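Local coordinates for formiminotetrahydrofolate cyclodeaminase (Thermotoga maritima, PDB 1O5H), which probably catalyses the cyclisation of 5-formiminotetrahydrofolate to 5,10-methenyltetrahydrofolate with release of ammonia, at residues Gln111-Met122 against Asn167-Asp177. Sequence-based numbering, arbitrary orientation.
Sequences QNALKEAASVPM and NVLINLKEISD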
# COMPACT_ATOMS: atom_id res chain seq x y z
N GLN A 111 -28.53 11.68 -3.88
CA GLN A 111 -28.63 10.24 -3.99
C GLN A 111 -27.90 9.72 -5.21
O GLN A 111 -27.17 8.72 -5.14
CB GLN A 111 -30.09 9.82 -4.02
CG GLN A 111 -30.65 9.56 -2.65
CD GLN A 111 -30.04 8.34 -2.03
OE1 GLN A 111 -30.09 7.24 -2.61
NE2 GLN A 111 -29.44 8.52 -0.86
N ASN A 112 -28.06 10.42 -6.32
CA ASN A 112 -27.37 10.03 -7.54
C ASN A 112 -25.85 10.23 -7.46
O ASN A 112 -25.08 9.42 -7.98
CB ASN A 112 -27.96 10.79 -8.72
CG ASN A 112 -26.96 11.03 -9.81
OD1 ASN A 112 -26.69 10.14 -10.62
ND2 ASN A 112 -26.40 12.24 -9.84
N ALA A 113 -25.42 11.30 -6.79
CA ALA A 113 -24.00 11.58 -6.66
C ALA A 113 -23.39 10.51 -5.78
O ALA A 113 -22.34 9.95 -6.11
CB ALA A 113 -23.79 12.93 -6.05
N LEU A 114 -24.08 10.24 -4.67
CA LEU A 114 -23.68 9.18 -3.77
C LEU A 114 -23.45 7.84 -4.51
O LEU A 114 -22.48 7.14 -4.21
CB LEU A 114 -24.70 9.03 -2.66
CG LEU A 114 -24.69 10.08 -1.55
CD1 LEU A 114 -26.03 10.02 -0.85
CD2 LEU A 114 -23.55 9.80 -0.56
N LYS A 115 -24.30 7.52 -5.48
CA LYS A 115 -24.17 6.29 -6.26
C LYS A 115 -22.90 6.30 -7.06
O LYS A 115 -22.13 5.34 -7.03
CB LYS A 115 -25.36 6.07 -7.19
CG LYS A 115 -26.61 5.51 -6.51
CD LYS A 115 -27.77 5.39 -7.49
CE LYS A 115 -29.12 5.41 -6.78
NZ LYS A 115 -30.04 4.55 -7.56
N GLU A 116 -22.68 7.38 -7.79
CA GLU A 116 -21.48 7.49 -8.61
C GLU A 116 -20.28 7.36 -7.72
O GLU A 116 -19.37 6.59 -8.03
CB GLU A 116 -21.43 8.81 -9.36
CG GLU A 116 -22.34 8.85 -10.57
CD GLU A 116 -22.32 10.18 -11.28
OE1 GLU A 116 -21.57 11.09 -10.85
OE2 GLU A 116 -23.07 10.34 -12.27
N ALA A 117 -20.28 8.08 -6.60
CA ALA A 117 -19.15 8.05 -5.68
C ALA A 117 -18.86 6.64 -5.18
O ALA A 117 -17.72 6.21 -5.14
CB ALA A 117 -19.39 8.96 -4.54
N ALA A 118 -19.90 5.90 -4.82
CA ALA A 118 -19.71 4.56 -4.35
C ALA A 118 -19.12 3.66 -5.43
O ALA A 118 -18.43 2.69 -5.13
CB ALA A 118 -21.03 4.03 -3.86
N SER A 119 -19.36 3.99 -6.70
CA SER A 119 -18.91 3.13 -7.80
C SER A 119 -17.43 3.21 -7.97
O SER A 119 -16.81 2.27 -8.47
CB SER A 119 -19.56 3.54 -9.13
OG SER A 119 -20.95 3.34 -9.07
N VAL A 120 -16.85 4.33 -7.57
CA VAL A 120 -15.44 4.54 -7.82
C VAL A 120 -14.59 3.48 -7.11
O VAL A 120 -13.90 2.72 -7.81
CB VAL A 120 -14.98 5.94 -7.49
CG1 VAL A 120 -13.47 6.02 -7.59
CG2 VAL A 120 -15.64 6.91 -8.44
N PRO A 121 -14.67 3.37 -5.78
CA PRO A 121 -13.88 2.34 -5.08
C PRO A 121 -14.27 0.94 -5.56
O PRO A 121 -13.41 0.09 -5.71
CB PRO A 121 -14.19 2.54 -3.60
CG PRO A 121 -15.37 3.46 -3.52
CD PRO A 121 -15.50 4.15 -4.84
N MSE A 122 -15.55 0.73 -5.83
CA MSE A 122 -15.99 -0.52 -6.42
C MSE A 122 -15.14 -0.85 -7.63
O MSE A 122 -14.61 -1.96 -7.74
CB MSE A 122 -17.48 -0.43 -6.79
CG MSE A 122 -18.16 -1.77 -7.03
SE MSE A 122 -17.77 -3.24 -5.76
CE MSE A 122 -18.45 -2.51 -4.26
N ASN A 167 -14.24 2.27 1.72
CA ASN A 167 -14.77 3.40 1.00
C ASN A 167 -16.08 3.10 0.27
O ASN A 167 -17.00 3.92 0.27
CB ASN A 167 -13.70 4.04 0.14
CG ASN A 167 -12.60 4.67 0.98
OD1 ASN A 167 -11.42 4.48 0.71
ND2 ASN A 167 -12.98 5.39 2.02
N VAL A 168 -16.19 1.90 -0.29
CA VAL A 168 -17.50 1.45 -0.79
C VAL A 168 -18.58 1.50 0.30
O VAL A 168 -19.66 2.07 0.09
CB VAL A 168 -17.45 0.07 -1.39
CG1 VAL A 168 -18.85 -0.49 -1.57
CG2 VAL A 168 -16.76 0.15 -2.72
N LEU A 169 -18.31 0.92 1.47
CA LEU A 169 -19.35 0.90 2.50
C LEU A 169 -19.69 2.25 3.09
O LEU A 169 -20.87 2.50 3.34
CB LEU A 169 -19.07 -0.10 3.59
CG LEU A 169 -18.90 -1.52 3.05
CD1 LEU A 169 -18.68 -2.47 4.19
CD2 LEU A 169 -20.10 -1.92 2.27
N ILE A 170 -18.71 3.13 3.31
CA ILE A 170 -19.08 4.45 3.84
C ILE A 170 -20.06 5.13 2.91
O ILE A 170 -20.97 5.80 3.37
CB ILE A 170 -17.87 5.39 4.16
CG1 ILE A 170 -16.99 5.63 2.91
CG2 ILE A 170 -17.13 4.88 5.43
CD1 ILE A 170 -16.00 6.83 2.97
N ASN A 171 -19.91 4.93 1.60
CA ASN A 171 -20.84 5.52 0.67
C ASN A 171 -22.21 4.87 0.62
O ASN A 171 -23.24 5.55 0.72
CB ASN A 171 -20.22 5.59 -0.68
CG ASN A 171 -19.17 6.66 -0.76
OD1 ASN A 171 -19.49 7.84 -0.96
ND2 ASN A 171 -17.93 6.29 -0.56
N LEU A 172 -22.22 3.55 0.53
CA LEU A 172 -23.48 2.82 0.52
C LEU A 172 -24.45 3.21 1.61
O LEU A 172 -25.65 3.36 1.34
CB LEU A 172 -23.23 1.32 0.60
CG LEU A 172 -22.72 0.76 -0.72
CD1 LEU A 172 -22.73 -0.73 -0.65
CD2 LEU A 172 -23.60 1.27 -1.86
N LYS A 173 -23.94 3.37 2.84
CA LYS A 173 -24.79 3.61 4.01
C LYS A 173 -25.61 4.88 3.90
O LYS A 173 -26.63 5.03 4.57
CB LYS A 173 -24.00 3.58 5.31
CG LYS A 173 -23.09 4.77 5.52
CD LYS A 173 -22.37 4.66 6.86
CE LYS A 173 -21.28 5.72 6.95
NZ LYS A 173 -20.92 6.06 8.36
N GLU A 174 -25.18 5.78 3.03
CA GLU A 174 -25.94 7.00 2.76
C GLU A 174 -27.02 6.90 1.66
O GLU A 174 -27.85 7.79 1.51
CB GLU A 174 -24.97 8.12 2.41
CG GLU A 174 -23.95 8.41 3.51
CD GLU A 174 -24.60 8.67 4.88
OE1 GLU A 174 -25.74 9.20 4.92
OE2 GLU A 174 -23.95 8.32 5.91
N ILE A 175 -26.98 5.82 0.89
CA ILE A 175 -27.87 5.63 -0.28
C ILE A 175 -29.15 4.91 0.12
O ILE A 175 -29.13 3.81 0.70
CB ILE A 175 -27.09 4.90 -1.42
CG1 ILE A 175 -26.03 5.84 -2.00
CG2 ILE A 175 -28.01 4.43 -2.54
CD1 ILE A 175 -25.00 5.17 -2.86
N SER A 176 -30.28 5.56 -0.18
CA SER A 176 -31.58 5.09 0.29
C SER A 176 -32.17 4.03 -0.63
O SER A 176 -32.98 3.21 -0.18
CB SER A 176 -32.55 6.27 0.48
OG SER A 176 -32.70 7.01 -0.72
N ASP A 177 -31.77 4.03 -1.89
CA ASP A 177 -32.19 3.01 -2.85
C ASP A 177 -31.75 1.62 -2.40
O ASP A 177 -30.60 1.25 -2.61
CB ASP A 177 -31.59 3.36 -4.22
CG ASP A 177 -31.85 2.30 -5.27
OD1 ASP A 177 -32.22 1.14 -4.95
OD2 ASP A 177 -31.66 2.55 -6.48
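Q111 reaches the L172-I175 turn at the C-terminal side of helix 147-172, where that helix packs against helix 107-141 in the all-helical cyclodeaminase fold. The local axes approach to 8.2 Å and run at 166°, hence nearly antiparallel. Followed outward from CB, Q111 places CG near the S176 hydroxyl; the bend at chi2 then swings CD against S176 OG and N and lays the amide along the backbone of 174-176. Its OE1 accepts from S176 N at 3.0 Å, the donor tilted 33° from the carbonyl plane, while NE2 gives a weak bond to E174 O. One amide thus grips an acceptor inside the type I turn L172-I175 and a donor just past it. Next to the amide, I175 makes the apolar contact: CG1 lies 3.5 Å from L114 CB, and CD1 rests on the L114 carbonyl and near A118 CB. Further along, A118 CB abuts N171 CB at 3.6 Å. Near the far end, V168 sets CG2 against P121 CB at 3.6 Å and CG1 beside the selenomethionine methyl of M122, whose chain also touches helix 178-206. At the opposite end, K115 forms a salt bridge with D177, which simultaneously caps helix 178-206 by accepting from F180 N through OD1; K115 NZ meets the other oxygen, OD2, at 2.8 Å on its anti side, 19° out of the carboxylate plane.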